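Local coordinates for N-acetyl-beta-D glucosaminidase (Rhizomucor miehei CAU432, PDB 4ZM6), which probably hydrolyses beta-linked N-acetylglucosamine as a family 3 glycosidase and, through a GCN5-related region that binds acetyl-CoA, acetylates glucosamine, at residues A[80-85]-A[177-182]; A[149-154]-A[159-164]; A[721-726]-A[753-758]; A[224-229]-A[338-343]; A[379-384]-A[492-497]. All blocks are in the same frame, centred on the assembly; numbering follows the deposited sequence.

Contact 1 (A[80-85]-A[177-182]); sequences DQENGV and SIKHFP
In the TIM-barrel domain of this family 3 glycosidase, Lys179 of strand 178-181 meets Asp80 and Glu82 of the loop following strand 76-79, forming a buried salt-bridge network. Lys179 opens a Lys-His-Phe-Pro run characteristic of family 3 N-acetylglucosaminidases, with cis peptide bonds before His180 and Pro182. The network lies at the C-terminal ends of strands 76-79 and 178-181, where glycosidases of this family bind their sugar, so it probably borders the sugar site. The backbones stay well apart, 11.1 Å between the CA atoms of Glu82 and Lys179, and the long lysine chain spans the gap, its CG wedged between backbone N and carbonyl carbon (chi1 44°). Its NZ bonds to Asp80 OD1 at 3.0 Å. The second bond, to Glu82 OE1, is modelled at a doubtful 2.5 Å. Glu82 runs out extended to meet the lysine from the opposite direction, whereas Asp80 comes in aslant. Both oxygens receive NZ on their anti side, about 30° out of the carboxylate planes. The other oxygens are taken too: Asp80 OD2 by Arg88, Glu82 OE2 by Arg149. Farther back along the lysine, CD rests 3.2 Å above one face of the His180 ring, displaced toward its rim.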
# COMPACT_ATOMS: atom_id res chain seq x y z
N ASP A 80 21.30 18.71 16.93
CA ASP A 80 21.16 18.27 15.54
C ASP A 80 22.22 17.23 15.20
O ASP A 80 23.23 17.57 14.59
CB ASP A 80 21.33 19.45 14.58
CG ASP A 80 20.09 20.26 14.41
OD1 ASP A 80 19.06 19.70 13.99
OD2 ASP A 80 20.15 21.48 14.67
N GLN A 81 21.99 15.97 15.56
CA GLN A 81 22.95 14.92 15.22
C GLN A 81 22.43 14.03 14.10
O GLN A 81 21.85 12.97 14.35
CB GLN A 81 23.31 14.10 16.47
CG GLN A 81 24.40 13.06 16.25
CD GLN A 81 25.70 13.64 15.72
OE1 GLN A 81 26.00 14.82 15.93
NE2 GLN A 81 26.49 12.82 15.04
N GLU A 82 22.64 14.46 12.86
CA GLU A 82 22.17 13.73 11.68
C GLU A 82 23.20 12.74 11.14
O GLU A 82 22.85 11.86 10.36
CB GLU A 82 21.75 14.72 10.59
CG GLU A 82 20.56 15.57 10.99
CD GLU A 82 20.16 16.57 9.92
OE1 GLU A 82 19.58 17.61 10.29
OE2 GLU A 82 20.42 16.33 8.73
N ASN A 83 24.47 12.93 11.53
CA ASN A 83 25.55 11.94 11.39
C ASN A 83 26.50 12.10 10.19
O ASN A 83 27.72 12.03 10.36
CB ASN A 83 25.04 10.49 11.47
CG ASN A 83 24.47 10.15 12.83
OD1 ASN A 83 23.37 9.62 12.93
ND2 ASN A 83 25.23 10.44 13.88
N GLY A 84 25.96 12.31 8.99
CA GLY A 84 26.80 12.40 7.80
C GLY A 84 27.59 13.69 7.73
O GLY A 84 28.58 13.88 8.45
N VAL A 85 27.15 14.58 6.85
CA VAL A 85 27.77 15.90 6.72
C VAL A 85 27.55 16.74 7.99
O VAL A 85 28.50 17.36 8.48
CB VAL A 85 27.29 16.64 5.44
CG1 VAL A 85 27.78 15.92 4.19
CG2 VAL A 85 25.78 16.82 5.39
N SER A 177 12.60 14.05 16.40
CA SER A 177 11.85 15.05 15.66
C SER A 177 12.03 14.76 14.19
O SER A 177 13.11 14.95 13.64
CB SER A 177 12.34 16.46 15.97
OG SER A 177 12.14 16.78 17.33
N ILE A 178 10.97 14.27 13.56
CA ILE A 178 11.00 14.06 12.11
C ILE A 178 10.82 15.43 11.44
O ILE A 178 9.97 16.23 11.84
CB ILE A 178 9.97 13.01 11.63
CG1 ILE A 178 8.56 13.31 12.13
CG2 ILE A 178 10.38 11.63 12.09
CD1 ILE A 178 7.49 12.58 11.35
N LYS A 179 11.65 15.70 10.44
CA LYS A 179 11.70 17.01 9.81
C LYS A 179 12.03 16.89 8.32
O LYS A 179 12.60 15.89 7.91
CB LYS A 179 12.75 17.88 10.50
CG LYS A 179 14.06 17.17 10.79
CD LYS A 179 15.21 18.16 10.93
CE LYS A 179 16.26 17.67 11.91
NZ LYS A 179 17.59 18.32 11.71
N HIS A 180 11.69 17.90 7.51
CA HIS A 180 11.08 19.17 7.92
C HIS A 180 9.68 19.24 7.34
O HIS A 180 9.52 19.37 6.13
CB HIS A 180 11.89 20.35 7.39
CG HIS A 180 13.33 20.32 7.78
ND1 HIS A 180 13.83 21.03 8.85
CD2 HIS A 180 14.38 19.65 7.25
CE1 HIS A 180 15.13 20.81 8.95
NE2 HIS A 180 15.49 19.98 7.99
N PHE A 181 8.68 19.15 8.20
CA PHE A 181 7.30 19.09 7.74
C PHE A 181 6.95 20.39 7.02
O PHE A 181 7.31 21.47 7.50
CB PHE A 181 6.35 18.88 8.93
CG PHE A 181 4.94 18.55 8.54
CD1 PHE A 181 4.58 17.24 8.26
CD2 PHE A 181 3.98 19.54 8.45
CE1 PHE A 181 3.28 16.92 7.90
CE2 PHE A 181 2.68 19.24 8.09
CZ PHE A 181 2.33 17.92 7.81
N PRO A 182 6.25 20.31 5.87
CA PRO A 182 5.69 19.16 5.18
C PRO A 182 6.59 18.49 4.13
O PRO A 182 6.12 17.62 3.39
CB PRO A 182 4.47 19.75 4.48
CG PRO A 182 4.90 21.13 4.14
CD PRO A 182 5.76 21.58 5.29

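Contact 2 (A[149-154]-A[159-164]); sequences RSYGQD and ARMGLA
Tyr151, in the loop leading into helix 155-171, lays one face of its ring against Met161, one to two turns into that helix. The tight part is a CH-pi contact: Met161 CB sits 3.5 Å from the centroid of the Tyr151 ring, only 13° off the normal, so the methylene lies almost over the ring centre. With CG beside its own backbone N (chi1 -57°) and two further bends, the methionine chain turns its sulfur end off the tyrosine. Gly162 adds its backbone, its N lying 3.7 Å from Tyr151 CE2 at an oblique approach. At the far end of the ring, Tyr151 OH is hydrogen-bonded to Gln165 OE1 one turn farther along the helix, which holds the hydroxyl end of the ring against the helix. An ST turn spans Tyr151 itself: Gly152 N gives a hydrogen bond to Ser150 OG at 3.3 Å.

The other side is loose. Asp154 is exposed at the N-cap of the helix, where OD1 accepts from Glu156 N, while its OD2 remains 5.5 Å from Arg160 NH2, a pair of opposite charges that do not meet. Around the buried half, Tyr151 also touches Pro133 and Asn99, Met161 packs on Leu102 of helix 99-105 and Ala111 of helix 108-125, and Leu163 and Ala164 face helix 627-642.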
# COMPACT_ATOMS: atom_id res chain seq x y z
N ARG A 149 21.51 14.77 3.32
CA ARG A 149 20.74 14.68 4.56
C ARG A 149 19.44 13.89 4.37
O ARG A 149 18.86 13.42 5.34
CB ARG A 149 20.40 16.08 5.08
CG ARG A 149 21.62 16.91 5.46
CD ARG A 149 21.24 18.36 5.72
NE ARG A 149 20.42 18.52 6.91
CZ ARG A 149 19.79 19.64 7.25
NH1 ARG A 149 19.88 20.73 6.49
NH2 ARG A 149 19.05 19.67 8.36
N SER A 150 18.99 13.76 3.12
CA SER A 150 17.84 12.91 2.81
C SER A 150 18.33 11.51 2.43
O SER A 150 19.38 11.36 1.83
CB SER A 150 17.02 13.50 1.67
OG SER A 150 16.07 12.56 1.18
N TYR A 151 17.54 10.49 2.78
CA TYR A 151 17.91 9.11 2.48
C TYR A 151 17.92 8.83 0.98
O TYR A 151 18.63 7.93 0.51
CB TYR A 151 16.95 8.12 3.16
CG TYR A 151 16.93 8.19 4.68
CD1 TYR A 151 17.96 7.66 5.44
CD2 TYR A 151 15.85 8.77 5.34
CE1 TYR A 151 17.93 7.71 6.83
CE2 TYR A 151 15.80 8.83 6.73
CZ TYR A 151 16.84 8.29 7.47
OH TYR A 151 16.80 8.35 8.84
N GLY A 152 17.13 9.60 0.22
CA GLY A 152 17.11 9.47 -1.23
C GLY A 152 15.87 10.01 -1.92
O GLY A 152 15.10 10.77 -1.34
N GLN A 153 15.68 9.55 -3.15
CA GLN A 153 14.68 10.07 -4.08
C GLN A 153 13.30 9.44 -3.91
O GLN A 153 12.29 10.08 -4.17
CB GLN A 153 15.16 9.76 -5.49
CG GLN A 153 14.47 10.49 -6.61
CD GLN A 153 15.21 10.30 -7.91
OE1 GLN A 153 15.35 9.18 -8.40
NE2 GLN A 153 15.72 11.39 -8.48
N ASP A 154 13.29 8.17 -3.50
CA ASP A 154 12.06 7.40 -3.35
C ASP A 154 11.45 7.61 -1.96
O ASP A 154 12.07 7.26 -0.95
CB ASP A 154 12.39 5.92 -3.56
CG ASP A 154 11.18 5.02 -3.48
OD1 ASP A 154 10.04 5.52 -3.38
OD2 ASP A 154 11.37 3.79 -3.52
N ALA A 159 10.81 6.51 4.03
CA ALA A 159 9.96 6.02 5.12
C ALA A 159 10.60 4.85 5.82
O ALA A 159 10.73 4.83 7.05
CB ALA A 159 8.60 5.61 4.57
N ARG A 160 11.00 3.87 5.02
CA ARG A 160 11.64 2.65 5.49
C ARG A 160 12.80 2.97 6.44
O ARG A 160 12.85 2.45 7.56
CB ARG A 160 12.16 1.85 4.29
CG ARG A 160 12.43 0.38 4.57
CD ARG A 160 13.54 -0.15 3.67
NE ARG A 160 13.34 0.22 2.27
CZ ARG A 160 14.30 0.23 1.34
NH1 ARG A 160 15.55 -0.13 1.64
NH2 ARG A 160 14.00 0.60 0.10
N MET A 161 13.69 3.84 5.99
CA MET A 161 14.89 4.20 6.75
C MET A 161 14.55 5.13 7.90
O MET A 161 15.14 5.04 8.98
CB MET A 161 15.93 4.87 5.84
CG MET A 161 16.38 4.07 4.62
SD MET A 161 17.15 2.46 4.87
CE MET A 161 18.26 2.86 6.19
N GLY A 162 13.60 6.03 7.68
CA GLY A 162 13.17 6.99 8.70
C GLY A 162 12.63 6.31 9.95
O GLY A 162 13.14 6.53 11.05
N LEU A 163 11.59 5.49 9.77
CA LEU A 163 11.03 4.67 10.86
C LEU A 163 12.13 3.97 11.66
O LEU A 163 12.11 3.99 12.88
CB LEU A 163 10.10 3.58 10.31
CG LEU A 163 8.60 3.73 10.53
CD1 LEU A 163 7.99 4.79 9.62
CD2 LEU A 163 7.93 2.38 10.29
N ALA A 164 13.06 3.35 10.94
CA ALA A 164 14.11 2.55 11.55
C ALA A 164 14.94 3.37 12.52
O ALA A 164 15.31 2.88 13.59
CB ALA A 164 14.99 1.94 10.48

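Contact 3 (A[721-726]-A[753-758]); sequences TWELYA and VARQDD
Helix-on-sheet packing joins helix 721-731 to strand 751-756, with the salt bridge Glu723-Arg755 beside the apolar pair Leu724-Val753. Glu723 OE1 and OE2 each lie 3.0 Å from Arg755 NH1, so a single guanidinium nitrogen faces the fork of the carboxylate. The acid comes to the edge of the guanidinium, its CD in that plane, but the two flat groups are turned 66° apart and the side chains cross at about a right angle. Glu723 gets there by running extended beyond CG, and that CG lies 3.3 Å above the centre of the neighbouring Trp722 ring. Arg755 has further partners: NE is hydrogen-bonded to Gly761 O, and NH2 makes a long, weak ion pair with Glu720. The helix and strand belong to the last N-acetyltransferase region of the chain, and their arrangement fits a GNAT fold, in which strand 751-756 runs antiparallel between strands 711-715 and 763-771. Deeper in, Leu724 swings its CG away from the backbone N (chi1 -178°), and CD1 comes to 3.9 Å from Val753 CG1. Both side chains also touch Ser766 of the next strand, and Leu724 reaches Tyr739 of helix 736-745.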
# COMPACT_ATOMS: atom_id res chain seq x y z
N THR A 721 -13.36 -28.69 30.87
CA THR A 721 -12.31 -27.85 30.29
C THR A 721 -11.95 -26.66 31.19
O THR A 721 -10.77 -26.36 31.41
CB THR A 721 -12.70 -27.33 28.88
OG1 THR A 721 -13.08 -28.43 28.04
CG2 THR A 721 -11.54 -26.58 28.24
N TRP A 722 -12.97 -25.99 31.73
CA TRP A 722 -12.76 -24.83 32.60
C TRP A 722 -11.76 -25.10 33.73
O TRP A 722 -11.01 -24.21 34.12
CB TRP A 722 -14.08 -24.33 33.18
CG TRP A 722 -14.73 -25.25 34.17
CD1 TRP A 722 -15.60 -26.27 33.89
CD2 TRP A 722 -14.59 -25.23 35.59
NE1 TRP A 722 -16.00 -26.89 35.05
CE2 TRP A 722 -15.39 -26.27 36.11
CE3 TRP A 722 -13.85 -24.43 36.48
CZ2 TRP A 722 -15.48 -26.54 37.48
CZ3 TRP A 722 -13.94 -24.70 37.84
CH2 TRP A 722 -14.75 -25.74 38.33
N GLU A 723 -11.76 -26.32 34.26
CA GLU A 723 -10.85 -26.68 35.34
C GLU A 723 -9.40 -26.67 34.88
O GLU A 723 -8.51 -26.34 35.66
CB GLU A 723 -11.20 -28.07 35.89
CG GLU A 723 -12.63 -28.21 36.39
CD GLU A 723 -12.88 -29.57 36.99
OE1 GLU A 723 -12.21 -29.90 37.99
OE2 GLU A 723 -13.73 -30.31 36.46
N LEU A 724 -9.17 -27.06 33.63
CA LEU A 724 -7.84 -27.03 33.04
C LEU A 724 -7.42 -25.59 32.73
O LEU A 724 -6.27 -25.22 32.97
CB LEU A 724 -7.81 -27.88 31.76
CG LEU A 724 -6.47 -28.00 31.02
CD1 LEU A 724 -5.33 -28.36 31.96
CD2 LEU A 724 -6.59 -29.03 29.90
N TYR A 725 -8.35 -24.79 32.22
CA TYR A 725 -8.07 -23.37 31.97
C TYR A 725 -7.82 -22.62 33.29
O TYR A 725 -6.87 -21.85 33.41
CB TYR A 725 -9.20 -22.71 31.17
CG TYR A 725 -9.39 -23.21 29.74
CD1 TYR A 725 -8.49 -24.10 29.15
CD2 TYR A 725 -10.45 -22.74 28.97
CE1 TYR A 725 -8.67 -24.52 27.84
CE2 TYR A 725 -10.64 -23.17 27.66
CZ TYR A 725 -9.74 -24.06 27.10
OH TYR A 725 -9.93 -24.49 25.80
N ALA A 726 -8.67 -22.86 34.29
CA ALA A 726 -8.47 -22.27 35.62
C ALA A 726 -7.08 -22.59 36.16
O ALA A 726 -6.42 -21.72 36.74
CB ALA A 726 -9.53 -22.78 36.58
N VAL A 753 -4.37 -34.57 32.86
CA VAL A 753 -4.29 -33.86 34.12
C VAL A 753 -4.07 -34.86 35.24
O VAL A 753 -4.47 -36.02 35.12
CB VAL A 753 -5.59 -33.07 34.41
CG1 VAL A 753 -5.71 -31.88 33.48
CG2 VAL A 753 -6.82 -33.96 34.31
N ALA A 754 -3.42 -34.39 36.30
CA ALA A 754 -3.36 -35.11 37.56
C ALA A 754 -4.44 -34.52 38.47
O ALA A 754 -4.60 -33.30 38.51
CB ALA A 754 -1.99 -34.97 38.20
N ARG A 755 -5.17 -35.39 39.17
CA ARG A 755 -6.19 -34.98 40.14
C ARG A 755 -5.95 -35.63 41.49
O ARG A 755 -5.33 -36.69 41.58
CB ARG A 755 -7.59 -35.36 39.66
CG ARG A 755 -8.08 -34.58 38.46
CD ARG A 755 -9.48 -35.02 38.05
NE ARG A 755 -10.35 -33.87 37.78
CZ ARG A 755 -10.79 -33.48 36.58
NH1 ARG A 755 -11.58 -32.42 36.50
NH2 ARG A 755 -10.46 -34.14 35.47
N GLN A 756 -6.45 -34.99 42.55
CA GLN A 756 -6.31 -35.53 43.89
C GLN A 756 -7.33 -36.65 44.08
O GLN A 756 -8.50 -36.48 43.77
CB GLN A 756 -6.53 -34.45 44.95
CG GLN A 756 -6.25 -34.90 46.38
CD GLN A 756 -4.86 -35.47 46.55
OE1 GLN A 756 -4.69 -36.61 47.01
NE2 GLN A 756 -3.86 -34.70 46.16
N ASP A 757 -6.86 -37.79 44.59
CA ASP A 757 -7.72 -38.93 44.94
C ASP A 757 -8.28 -39.69 43.74
O ASP A 757 -7.94 -40.85 43.53
CB ASP A 757 -8.88 -38.50 45.86
CG ASP A 757 -8.41 -37.76 47.10
OD1 ASP A 757 -7.36 -38.14 47.66
OD2 ASP A 757 -9.10 -36.80 47.50
N ASP A 758 -9.13 -39.03 42.96
CA ASP A 758 -9.85 -39.70 41.88
C ASP A 758 -10.24 -38.75 40.74
O ASP A 758 -9.87 -37.57 40.74
CB ASP A 758 -11.07 -40.42 42.45
CG ASP A 758 -12.07 -39.47 43.11
OD1 ASP A 758 -12.21 -38.32 42.65
OD2 ASP A 758 -12.72 -39.90 44.08

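Contact 4 (A[224-229]-A[338-343]); sequences CPTSVM and DQFLNW
Thr226, approached by Gln339 and Phe340 of the last turn of helix 323-340, makes the contact for the whole of segment 224-229. Just ahead of strand 227-230, Pro225 is buried against Ile178 of the neighbouring strand and Ala216 of helix 211-217. At Thr226 itself the methyl does the touching. Its CG2 stands beside the backbone N, while OG1 takes the place between N and carbonyl carbon (chi1 47°). From this position CG2 lies in the plane of the Phe340 ring, with CE2 at 3.7 Å and CZ at 3.9 Å from Thr226 CG2. The phenylalanine comes from the opposite direction, so the methyl meets the ring at its edge. Gln339, extended beyond CG, brings its amide across the same methyl, OE1 at 3.6 Å and NE2 at 3.8 Å from Thr226 CG2. Here the fold is a TIM-type barrel, in which strand 227-230 lies parallel between strands 178-181 and 264-267, and helix 323-340 sets its C-terminal turn against the loop that leads into that strand. This is van der Waals packing at the protein surface, and the Thr226 hydroxyl accepts a hydrogen bond from Thr176 N. Ser227 starts the strand, its OG bonded to Ser177 OG and Thr176 O, while the backbone of Val228 pairs with strand 264-267 and that of Met229 with strand 178-181.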
# COMPACT_ATOMS: atom_id res chain seq x y z
N CYS A 224 7.06 5.14 16.10
CA CYS A 224 6.32 6.39 15.93
C CYS A 224 7.06 7.50 16.65
O CYS A 224 7.44 7.32 17.81
CB CYS A 224 4.90 6.27 16.48
SG CYS A 224 3.93 7.79 16.32
N PRO A 225 7.29 8.64 15.97
CA PRO A 225 8.11 9.68 16.58
C PRO A 225 7.38 10.43 17.68
O PRO A 225 6.15 10.48 17.69
CB PRO A 225 8.43 10.61 15.41
CG PRO A 225 7.28 10.45 14.49
CD PRO A 225 6.78 9.04 14.65
N THR A 226 8.14 11.05 18.58
CA THR A 226 7.60 11.70 19.76
C THR A 226 7.39 13.19 19.52
O THR A 226 6.65 13.83 20.26
CB THR A 226 8.52 11.51 20.98
OG1 THR A 226 9.88 11.78 20.62
CG2 THR A 226 8.42 10.08 21.50
N SER A 227 8.04 13.73 18.48
CA SER A 227 7.78 15.09 18.04
C SER A 227 7.93 15.24 16.52
O SER A 227 8.55 14.40 15.85
CB SER A 227 8.72 16.08 18.75
OG SER A 227 9.97 16.17 18.10
N VAL A 228 7.35 16.31 15.99
CA VAL A 228 7.44 16.64 14.57
C VAL A 228 7.90 18.09 14.43
O VAL A 228 7.36 18.98 15.09
CB VAL A 228 6.08 16.47 13.87
CG1 VAL A 228 6.15 16.94 12.41
CG2 VAL A 228 5.62 15.02 13.94
N MET A 229 8.88 18.34 13.56
CA MET A 229 9.38 19.69 13.33
C MET A 229 8.86 20.26 12.01
O MET A 229 8.94 19.62 10.96
CB MET A 229 10.90 19.71 13.34
CG MET A 229 11.50 21.11 13.31
SD MET A 229 13.27 21.10 13.02
CE MET A 229 13.86 20.50 14.60
N ASP A 338 7.91 13.11 30.71
CA ASP A 338 7.67 11.93 31.55
C ASP A 338 8.06 10.63 30.85
O ASP A 338 8.38 9.64 31.52
CB ASP A 338 6.19 11.86 31.98
CG ASP A 338 5.82 12.95 32.97
OD1 ASP A 338 6.71 13.44 33.70
OD2 ASP A 338 4.63 13.32 33.04
N GLN A 339 8.01 10.62 29.52
CA GLN A 339 8.41 9.44 28.75
C GLN A 339 9.92 9.20 28.83
O GLN A 339 10.36 8.05 28.85
CB GLN A 339 7.98 9.60 27.28
CG GLN A 339 8.02 8.29 26.49
CD GLN A 339 7.56 8.44 25.04
OE1 GLN A 339 8.03 7.72 24.16
NE2 GLN A 339 6.64 9.37 24.80
N PHE A 340 10.70 10.27 28.88
CA PHE A 340 12.16 10.17 28.77
C PHE A 340 12.96 10.65 29.99
O PHE A 340 14.11 10.25 30.14
CB PHE A 340 12.64 10.95 27.54
CG PHE A 340 12.23 10.34 26.23
CD1 PHE A 340 12.99 9.33 25.65
CD2 PHE A 340 11.10 10.79 25.56
CE1 PHE A 340 12.62 8.77 24.44
CE2 PHE A 340 10.73 10.23 24.35
CZ PHE A 340 11.49 9.22 23.79
N LEU A 341 12.37 11.49 30.83
CA LEU A 341 13.13 12.22 31.85
C LEU A 341 12.73 11.89 33.28
O LEU A 341 11.55 11.79 33.60
CB LEU A 341 13.00 13.73 31.62
CG LEU A 341 13.27 14.23 30.19
CD1 LEU A 341 13.04 15.73 30.08
CD2 LEU A 341 14.67 13.88 29.73
N ASN A 342 13.73 11.69 34.13
CA ASN A 342 13.52 11.58 35.57
C ASN A 342 14.77 12.08 36.30
O ASN A 342 15.90 11.84 35.86
CB ASN A 342 13.18 10.14 35.98
CG ASN A 342 14.38 9.23 36.00
OD1 ASN A 342 15.16 9.22 36.96
ND2 ASN A 342 14.54 8.44 34.95
N TRP A 343 14.57 12.77 37.42
CA TRP A 343 15.65 13.51 38.08
C TRP A 343 16.85 12.67 38.49
O TRP A 343 17.99 13.14 38.40
CB TRP A 343 15.10 14.28 39.29
CG TRP A 343 14.41 15.55 38.91
CD1 TRP A 343 13.08 15.84 39.05
CD2 TRP A 343 15.02 16.71 38.32
NE1 TRP A 343 12.83 17.11 38.58
CE2 TRP A 343 14.00 17.66 38.13
CE3 TRP A 343 16.32 17.02 37.93
CZ2 TRP A 343 14.24 18.92 37.57
CZ3 TRP A 343 16.57 18.27 37.37
CH2 TRP A 343 15.53 19.20 37.20

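Contact 5 (A[379-384]-A[492-497]); sequences KNTLPI and VDTYLV
Asp493 OD2 lies along the aliphatic chain of Lys379, 3.4 Å from CE and 3.6 Å from CG of that lysine. The charges themselves stop short of a salt bridge, with Lys379 NZ 4.4 Å from Asp493 OD2; the lysine, bent at chi2 (-71°) and again at chi3, passes alongside the acid. OD1 has a firmer partner, forming a salt bridge with NE of Arg378, the residue just before loop 379-384. These residues border a six-stranded mixed sheet, in which strand 494-497 runs antiparallel to 373-377 and parallel to 475-479. Loop 379-384 leaves the edge strand 373-377 and folds back over the side chains of its neighbour. In this packing Thr381 and Thr494 cross at about a right angle: OG1 of Thr381 is 3.4 Å from CG2 of Thr494, a hydroxyl against a methyl. Next to them, Leu382 slants past the same Thr494 with its CG 4.0 Å from Thr494 OG1, and reaches Ile513 of helix 503-513, which Leu496 also touches. The peptide bond before Pro383 is cis, and Leu382 O accepts a hydrogen bond from Asn377 ND2.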
# COMPACT_ATOMS: atom_id res chain seq x y z
N LYS A 379 35.86 2.38 -18.91
CA LYS A 379 37.16 1.84 -19.34
C LYS A 379 37.75 0.82 -18.35
O LYS A 379 38.90 0.43 -18.49
CB LYS A 379 38.17 2.97 -19.52
CG LYS A 379 37.68 4.16 -20.33
CD LYS A 379 37.52 3.85 -21.81
CE LYS A 379 37.94 5.03 -22.66
NZ LYS A 379 37.86 4.74 -24.12
N ASN A 380 36.97 0.41 -17.35
CA ASN A 380 37.47 -0.46 -16.28
C ASN A 380 38.73 0.07 -15.58
O ASN A 380 39.55 -0.70 -15.11
CB ASN A 380 37.68 -1.89 -16.78
CG ASN A 380 36.38 -2.62 -17.02
OD1 ASN A 380 35.76 -3.13 -16.08
ND2 ASN A 380 35.97 -2.70 -18.27
N THR A 381 38.85 1.40 -15.51
CA THR A 381 39.93 2.06 -14.79
C THR A 381 39.98 1.55 -13.35
O THR A 381 41.06 1.24 -12.84
CB THR A 381 39.72 3.58 -14.78
OG1 THR A 381 39.56 4.05 -16.13
CG2 THR A 381 40.91 4.30 -14.15
N LEU A 382 38.82 1.47 -12.71
CA LEU A 382 38.70 0.92 -11.37
C LEU A 382 38.54 -0.59 -11.45
O LEU A 382 37.82 -1.08 -12.31
CB LEU A 382 37.49 1.47 -10.63
CG LEU A 382 37.45 2.96 -10.25
CD1 LEU A 382 36.18 3.23 -9.46
CD2 LEU A 382 38.69 3.35 -9.46
N PRO A 383 39.19 -1.34 -10.54
CA PRO A 383 40.08 -0.84 -9.51
C PRO A 383 41.43 -0.49 -10.10
O PRO A 383 41.82 -1.08 -11.11
CB PRO A 383 40.21 -2.02 -8.55
CG PRO A 383 39.99 -3.22 -9.40
CD PRO A 383 39.08 -2.81 -10.52
N ILE A 384 42.11 0.50 -9.51
CA ILE A 384 43.44 0.89 -9.98
C ILE A 384 44.50 0.06 -9.27
O ILE A 384 44.37 -0.26 -8.08
CB ILE A 384 43.73 2.41 -9.83
CG1 ILE A 384 43.79 2.86 -8.36
CG2 ILE A 384 42.68 3.22 -10.57
CD1 ILE A 384 44.41 4.23 -8.18
N VAL A 492 32.94 11.81 -18.50
CA VAL A 492 33.82 11.14 -17.55
C VAL A 492 33.44 9.67 -17.45
O VAL A 492 32.32 9.33 -17.09
CB VAL A 492 33.75 11.80 -16.15
CG1 VAL A 492 34.49 10.96 -15.12
CG2 VAL A 492 34.34 13.20 -16.21
N ASP A 493 34.40 8.81 -17.80
CA ASP A 493 34.17 7.37 -17.91
C ASP A 493 34.18 6.67 -16.56
O ASP A 493 33.60 5.59 -16.42
CB ASP A 493 35.24 6.73 -18.80
CG ASP A 493 35.08 7.11 -20.27
OD1 ASP A 493 33.92 7.21 -20.74
OD2 ASP A 493 36.11 7.29 -20.95
N THR A 494 34.82 7.27 -15.56
CA THR A 494 35.02 6.60 -14.28
C THR A 494 34.73 7.56 -13.11
O THR A 494 35.49 8.50 -12.86
CB THR A 494 36.40 5.89 -14.22
OG1 THR A 494 36.93 5.92 -12.90
CG2 THR A 494 37.38 6.52 -15.21
N TYR A 495 33.63 7.29 -12.42
CA TYR A 495 33.05 8.18 -11.42
C TYR A 495 32.45 7.37 -10.27
O TYR A 495 31.83 6.33 -10.50
CB TYR A 495 31.97 9.04 -12.09
CG TYR A 495 31.16 9.94 -11.17
CD1 TYR A 495 31.70 11.11 -10.66
CD2 TYR A 495 29.84 9.62 -10.84
CE1 TYR A 495 30.95 11.94 -9.83
CE2 TYR A 495 29.09 10.44 -10.01
CZ TYR A 495 29.65 11.60 -9.51
OH TYR A 495 28.91 12.42 -8.70
N LEU A 496 32.65 7.84 -9.04
CA LEU A 496 32.09 7.19 -7.85
C LEU A 496 31.59 8.24 -6.86
O LEU A 496 31.89 9.42 -7.00
CB LEU A 496 33.13 6.28 -7.18
CG LEU A 496 34.32 6.92 -6.45
CD1 LEU A 496 34.78 6.06 -5.29
CD2 LEU A 496 35.47 7.20 -7.40
N VAL A 497 30.84 7.80 -5.86
CA VAL A 497 30.22 8.71 -4.90
C VAL A 497 30.33 8.15 -3.49
O VAL A 497 30.24 6.93 -3.28
CB VAL A 497 28.75 9.00 -5.27
CG1 VAL A 497 28.68 9.77 -6.58
CG2 VAL A 497 27.93 7.71 -5.37

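In the fold
Contacts 1, 2 and 4 cluster in the glycosidase barrel. Contacts 1 and 2, centres about 11 Å apart, are tied by the salt bridge from Glu82 OE2 to Arg149 NE (2.8 Å), and both segments of contact 2 fall within the stretch of chain between the two segments of contact 1. Contact 4, about 16 Å from contact 1 between centres, shares its sheet through neighbouring strands 178-181 and 227-230. Contact 2 comes nearest the acetyl-CoA site, with the side chain of Met161 about 10 Å from that of Thr629. Contact 5 lies in a separate alpha/beta sheet and contact 3 in the last N-acetyltransferase region, their centres about 75 Å apart with the middle of the molecule between them.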